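Local coordinates for macro domain-containing protein (Thermosipho africanus, PDB 7OMU) that joins a DarT-like domain to a macro domain that holds adenosine-5-diphosphoribose in the model, its own function being unassigned, at residues Y181-A193 / I200-F214. The protein carries 1 engineered substitution. Numbering follows the deposited sequence.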
loop_
_atom_site.group_PDB
_atom_site.type_symbol
_atom_site.label_atom_id
_atom_site.label_comp_id
_atom_site.label_asym_id
_atom_site.label_seq_id
_atom_site.Cartn_x
_atom_site.Cartn_y
_atom_site.Cartn_z
ATOM N N TYR A 181 9.971 7.940 -24.797
ATOM C CA TYR A 181 10.534 7.558 -23.476
ATOM C C TYR A 181 9.586 6.621 -22.712
ATOM O O TYR A 181 10.022 6.091 -21.671
ATOM C CB TYR A 181 10.816 8.798 -22.627
ATOM C CG TYR A 181 12.058 9.561 -22.998
ATOM C CD1 TYR A 181 13.310 8.999 -22.827
ATOM C CD2 TYR A 181 11.985 10.861 -23.477
ATOM C CE1 TYR A 181 14.462 9.700 -23.152
ATOM C CE2 TYR A 181 13.128 11.576 -23.799
ATOM C CZ TYR A 181 14.373 10.993 -23.630
ATOM O OH TYR A 181 15.514 11.670 -23.940
ATOM N N ILE A 182 8.348 6.419 -23.183
ATOM C CA ILE A 182 7.311 5.614 -22.465
ATOM C C ILE A 182 7.541 4.113 -22.717
ATOM O O ILE A 182 7.497 3.691 -23.897
ATOM C CB ILE A 182 5.893 6.064 -22.866
ATOM C CG1 ILE A 182 5.642 7.519 -22.471
ATOM C CG2 ILE A 182 4.838 5.138 -22.278
ATOM C CD1 ILE A 182 4.275 8.043 -22.874
ATOM N N SER A 183 7.751 3.347 -21.635
ATOM C CA SER A 183 8.006 1.881 -21.622
ATOM C C SER A 183 6.694 1.124 -21.796
ATOM O O SER A 183 6.629 0.226 -22.647
ATOM C CB SER A 183 8.645 1.433 -20.332
ATOM O OG SER A 183 9.866 2.107 -20.083
ATOM N N ALA A 184 5.717 1.445 -20.954
ATOM C CA ALA A 184 4.468 0.678 -20.782
ATOM C C ALA A 184 3.469 1.512 -19.986
ATOM O O ALA A 184 3.840 2.600 -19.517
ATOM C CB ALA A 184 4.768 -0.621 -20.081
ATOM N N ILE A 185 2.244 1.013 -19.851
ATOM C CA ILE A 185 1.190 1.626 -18.996
ATOM C C ILE A 185 0.669 0.539 -18.055
ATOM O O ILE A 185 0.231 -0.516 -18.558
ATOM C CB ILE A 185 0.083 2.260 -19.860
ATOM C CG1 ILE A 185 0.630 3.408 -20.711
ATOM C CG2 ILE A 185 -1.089 2.708 -19.000
ATOM C CD1 ILE A 185 0.229 3.312 -22.153
ATOM N N TYR A 186 0.769 0.786 -16.750
ATOM C CA TYR A 186 0.294 -0.126 -15.682
ATOM C C TYR A 186 -1.153 0.241 -15.355
ATOM O O TYR A 186 -1.511 1.431 -15.403
ATOM C CB TYR A 186 1.234 -0.075 -14.475
ATOM C CG TYR A 186 2.591 -0.671 -14.741
ATOM C CD1 TYR A 186 2.793 -2.042 -14.708
ATOM C CD2 TYR A 186 3.673 0.133 -15.059
ATOM C CE1 TYR A 186 4.036 -2.598 -14.969
ATOM C CE2 TYR A 186 4.921 -0.409 -15.322
ATOM C CZ TYR A 186 5.104 -1.778 -15.271
ATOM O OH TYR A 186 6.329 -2.308 -15.528
ATOM N N VAL A 187 -1.949 -0.781 -15.044
ATOM C CA VAL A 187 -3.436 -0.726 -15.006
ATOM C C VAL A 187 -3.924 -1.738 -13.965
ATOM O O VAL A 187 -3.221 -2.731 -13.746
ATOM C CB VAL A 187 -3.987 -1.006 -16.416
ATOM C CG1 VAL A 187 -5.454 -1.378 -16.395
ATOM C CG2 VAL A 187 -3.766 0.176 -17.345
ATOM N N SER A 188 -5.079 -1.485 -13.345
ATOM C CA SER A 188 -5.571 -2.193 -12.134
ATOM C C SER A 188 -5.989 -3.642 -12.425
ATOM O O SER A 188 -5.731 -4.490 -11.543
ATOM C CB SER A 188 -6.691 -1.425 -11.490
ATOM O OG SER A 188 -7.729 -1.155 -12.423
ATOM N N ASP A 189 -6.630 -3.932 -13.567
ATOM C CA ASP A 189 -7.135 -5.302 -13.874
ATOM C C ASP A 189 -7.210 -5.559 -15.384
ATOM O O ASP A 189 -7.067 -4.618 -16.169
ATOM C CB ASP A 189 -8.494 -5.554 -13.214
ATOM C CG ASP A 189 -9.626 -4.697 -13.756
ATOM O OD1 ASP A 189 -9.989 -4.884 -14.928
ATOM O OD2 ASP A 189 -10.137 -3.856 -12.997
ATOM N N HIS A 190 -7.448 -6.820 -15.748
ATOM C CA HIS A 190 -7.469 -7.351 -17.138
ATOM C C HIS A 190 -8.490 -6.590 -17.993
ATOM O O HIS A 190 -8.171 -6.323 -19.163
ATOM C CB HIS A 190 -7.749 -8.863 -17.129
ATOM C CG HIS A 190 -9.098 -9.217 -16.599
ATOM N ND1 HIS A 190 -9.331 -9.408 -15.246
ATOM C CD2 HIS A 190 -10.289 -9.394 -17.217
ATOM C CE1 HIS A 190 -10.604 -9.695 -15.057
ATOM N NE2 HIS A 190 -11.214 -9.693 -16.253
ATOM N N GLU A 191 -9.665 -6.259 -17.442
ATOM C CA GLU A 191 -10.792 -5.623 -18.185
ATOM C C GLU A 191 -10.398 -4.197 -18.603
ATOM O O GLU A 191 -10.729 -3.794 -19.730
ATOM C CB GLU A 191 -12.066 -5.611 -17.338
ATOM C CG GLU A 191 -13.336 -5.455 -18.158
ATOM C CD GLU A 191 -14.625 -5.344 -17.356
ATOM O OE1 GLU A 191 -14.650 -5.824 -16.195
ATOM O OE2 GLU A 191 -15.609 -4.776 -17.897
ATOM N N VAL A 192 -9.701 -3.473 -17.728
ATOM C CA VAL A 192 -9.228 -2.080 -17.971
ATOM C C VAL A 192 -8.116 -2.116 -19.024
ATOM O O VAL A 192 -7.961 -1.119 -19.756
ATOM C CB VAL A 192 -8.746 -1.417 -16.667
ATOM C CG1 VAL A 192 -8.289 0.018 -16.893
ATOM C CG2 VAL A 192 -9.811 -1.466 -15.579
ATOM N N ALA A 193 -7.372 -3.225 -19.091
ATOM C CA ALA A 193 -6.232 -3.428 -20.015
ATOM C C ALA A 193 -6.733 -3.616 -21.453
ATOM O O ALA A 193 -6.148 -2.991 -22.353
ATOM C CB ALA A 193 -5.402 -4.604 -19.559
ATOM N N ILE A 200 -5.731 2.756 -27.616
ATOM C CA ILE A 200 -4.405 3.361 -27.961
ATOM C C ILE A 200 -3.899 2.767 -29.279
ATOM O O ILE A 200 -3.137 3.465 -29.973
ATOM C CB ILE A 200 -3.373 3.201 -26.820
ATOM C CG1 ILE A 200 -2.934 1.748 -26.605
ATOM C CG2 ILE A 200 -3.898 3.836 -25.542
ATOM C CD1 ILE A 200 -1.819 1.575 -25.596
ATOM N N ASN A 201 -4.274 1.519 -29.580
ATOM C CA ASN A 201 -4.079 0.886 -30.910
ATOM C C ASN A 201 -2.582 0.888 -31.260
ATOM O O ASN A 201 -2.233 1.370 -32.359
ATOM C CB ASN A 201 -4.932 1.609 -31.958
ATOM C CG ASN A 201 -5.049 0.861 -33.269
ATOM O OD1 ASN A 201 -4.510 1.297 -34.282
ATOM N ND2 ASN A 201 -5.776 -0.247 -33.270
ATOM N N ASN A 202 -1.735 0.375 -30.361
ATOM C CA ASN A 202 -0.257 0.322 -30.542
ATOM C C ASN A 202 0.312 -0.862 -29.749
ATOM O O ASN A 202 0.691 -0.658 -28.575
ATOM C CB ASN A 202 0.399 1.649 -30.148
ATOM C CG ASN A 202 1.896 1.692 -30.390
ATOM O OD1 ASN A 202 2.441 0.866 -31.120
ATOM N ND2 ASN A 202 2.575 2.650 -29.777
ATOM N N ARG A 203 0.379 -2.040 -30.380
ATOM C CA ARG A 203 0.955 -3.288 -29.806
ATOM C C ARG A 203 2.323 -2.991 -29.183
ATOM O O ARG A 203 2.654 -3.621 -28.167
ATOM C CB ARG A 203 1.119 -4.365 -30.885
ATOM C CG ARG A 203 -0.181 -5.010 -31.345
ATOM C CD ARG A 203 0.064 -5.995 -32.477
ATOM N NE ARG A 203 0.519 -5.326 -33.692
ATOM C CZ ARG A 203 0.842 -5.936 -34.834
ATOM N NH1 ARG A 203 1.233 -5.221 -35.877
ATOM N NH2 ARG A 203 0.782 -7.253 -34.935
ATOM N N ASN A 204 3.070 -2.057 -29.778
ATOM C CA ASN A 204 4.485 -1.746 -29.444
ATOM C C ASN A 204 4.623 -1.178 -28.019
ATOM O O ASN A 204 5.761 -1.186 -27.508
ATOM C CB ASN A 204 5.090 -0.781 -30.466
ATOM C CG ASN A 204 6.605 -0.805 -30.463
ATOM O OD1 ASN A 204 7.215 -1.819 -30.124
ATOM N ND2 ASN A 204 7.222 0.304 -30.835
ATOM N N ILE A 205 3.537 -0.683 -27.413
ATOM C CA ILE A 205 3.529 -0.153 -26.013
ATOM C C ILE A 205 2.699 -1.089 -25.135
ATOM O O ILE A 205 1.471 -1.062 -25.193
ATOM C CB ILE A 205 3.025 1.304 -25.981
ATOM C CG1 ILE A 205 4.064 2.230 -26.622
ATOM C CG2 ILE A 205 2.667 1.744 -24.565
ATOM C CD1 ILE A 205 3.872 3.704 -26.348
ATOM N N PRO A 206 3.347 -1.927 -24.290
ATOM C CA PRO A 206 2.641 -2.897 -23.457
ATOM C C PRO A 206 1.672 -2.241 -22.465
ATOM O O PRO A 206 2.033 -1.252 -21.852
ATOM C CB PRO A 206 3.741 -3.605 -22.651
ATOM C CG PRO A 206 5.029 -3.299 -23.380
ATOM C CD PRO A 206 4.799 -1.977 -24.078
ATOM N N VAL A 207 0.470 -2.807 -22.341
ATOM C CA VAL A 207 -0.479 -2.509 -21.229
ATOM C C VAL A 207 -0.445 -3.693 -20.258
ATOM O O VAL A 207 -0.927 -4.780 -20.624
ATOM C CB VAL A 207 -1.901 -2.225 -21.742
ATOM C CG1 VAL A 207 -2.850 -1.901 -20.598
ATOM C CG2 VAL A 207 -1.910 -1.108 -22.773
ATOM N N ILE A 208 0.125 -3.474 -19.075
ATOM C CA ILE A 208 0.361 -4.512 -18.031
ATOM C C ILE A 208 -0.663 -4.319 -16.921
ATOM O O ILE A 208 -0.749 -3.244 -16.332
ATOM C CB ILE A 208 1.801 -4.406 -17.494
ATOM C CG1 ILE A 208 2.828 -4.507 -18.626
ATOM C CG2 ILE A 208 2.045 -5.440 -16.403
ATOM C CD1 ILE A 208 4.179 -3.933 -18.279
ATOM N N PRO A 209 -1.480 -5.346 -16.613
ATOM C CA PRO A 209 -2.355 -5.305 -15.445
ATOM C C PRO A 209 -1.549 -5.731 -14.210
ATOM O O PRO A 209 -0.921 -6.766 -14.265
ATOM C CB PRO A 209 -3.460 -6.301 -15.815
ATOM C CG PRO A 209 -2.747 -7.333 -16.665
ATOM C CD PRO A 209 -1.612 -6.602 -17.360
ATOM N N ASP A 210 -1.557 -4.915 -13.153
ATOM C CA ASP A 210 -0.847 -5.213 -11.884
ATOM C C ASP A 210 -1.559 -4.522 -10.724
ATOM O O ASP A 210 -1.291 -3.364 -10.415
ATOM C CB ASP A 210 0.624 -4.813 -11.976
ATOM C CG ASP A 210 1.451 -5.325 -10.814
ATOM O OD1 ASP A 210 0.861 -5.593 -9.739
ATOM O OD2 ASP A 210 2.674 -5.459 -11.002
ATOM N N PRO A 211 -2.471 -5.231 -10.026
ATOM C CA PRO A 211 -3.236 -4.644 -8.927
ATOM C C PRO A 211 -2.378 -4.037 -7.801
ATOM O O PRO A 211 -2.858 -3.135 -7.119
ATOM C CB PRO A 211 -4.052 -5.837 -8.386
ATOM C CG PRO A 211 -4.130 -6.814 -9.534
ATOM C CD PRO A 211 -2.823 -6.637 -10.272
ATOM N N THR A 212 -1.143 -4.521 -7.629
ATOM C CA THR A 212 -0.271 -4.177 -6.470
ATOM C C THR A 212 0.091 -2.686 -6.514
ATOM O O THR A 212 0.273 -2.097 -5.433
ATOM C CB THR A 212 0.972 -5.073 -6.397
ATOM O OG1 THR A 212 1.881 -4.719 -7.440
ATOM C CG2 THR A 212 0.630 -6.542 -6.488
ATOM N N PHE A 213 0.163 -2.091 -7.709
ATOM C CA PHE A 213 0.429 -0.643 -7.908
ATOM C C PHE A 213 -0.692 0.188 -7.278
ATOM O O PHE A 213 -0.431 1.346 -6.946
ATOM C CB PHE A 213 0.547 -0.289 -9.391
ATOM C CG PHE A 213 1.886 -0.585 -10.014
ATOM C CD1 PHE A 213 2.182 -1.846 -10.499
ATOM C CD2 PHE A 213 2.844 0.405 -10.134
ATOM C CE1 PHE A 213 3.413 -2.113 -11.075
ATOM C CE2 PHE A 213 4.075 0.136 -10.715
ATOM C CZ PHE A 213 4.355 -1.120 -11.194
ATOM N N PHE A 214 -1.890 -0.383 -7.122
ATOM C CA PHE A 214 -3.116 0.341 -6.701
ATOM C C PHE A 214 -3.563 -0.143 -5.316
ATOM O O PHE A 214 -4.761 0.002 -4.990
ATOM C CB PHE A 214 -4.181 0.174 -7.785
ATOM C CG PHE A 214 -3.705 0.562 -9.164
ATOM C CD1 PHE A 214 -3.804 1.874 -9.607
ATOM C CD2 PHE A 214 -3.141 -0.377 -10.015
ATOM C CE1 PHE A 214 -3.370 2.232 -10.875
ATOM C CE2 PHE A 214 -2.704 -0.018 -11.282
ATOM C CZ PHE A 214 -2.810 1.287 -11.707
#
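Ile185, Tyr186 and Val187 pair in parallel with Val207, Ile208 and Pro209, closing a right-handed beta-alpha-beta crossover in the DarT-like domain: strand 182-187 leads through helix 190-200 into strand 207-209, the outermost strand of a mixed sheet. The strand axes diverge by 27°. Ile185 is gripped twice, its N donating to Pro206 O and its O accepting from Ile208 N, each at 3.0 Å. Val187 N gives Ile208 O a weaker, bent bond, whereas Asp210 N meets Val187 O nearly straight at 2.8 Å.

On the helix side of the sheet, Val187 CG2 meets Val207 CG1 at 4.0 Å, and Val207 CG1 also rests against Ala193 at the start of the helix, whose Leu196 covers both valines. Further along, the side chains of Ile185 and Ile205 cross, Ile185 CD1 resting on Ile205 CG2, and helix 35-41 packs beside them.

The opposite face carries Tyr186 and Ile208. Tyr186 CG is turned anti to the carbonyl carbon (chi1 -69°), laying the ring alongside Ile208, with CE1 3.6 Å from Ile208 CD1. Over one ring face lies Phe213 in an offset stack, centroids 4.5 Å apart and planes 20° from parallel; the phenol OH is hydrogen-bonded with Glu25 OE1. Phe213 sits in the 3-10 segment 211-213, which Asp210 introduces: its OD1 accepts from Thr212 N, an Asx turn, and also from Thr212 OG1, both from the same face of the carboxylate. Beyond it, Phe214 backs the end of strand 182-187: Ser188 CB lies over its face, 4.3 Å from the ring centroid, while Tyr186 O faces the ring edge at CZ.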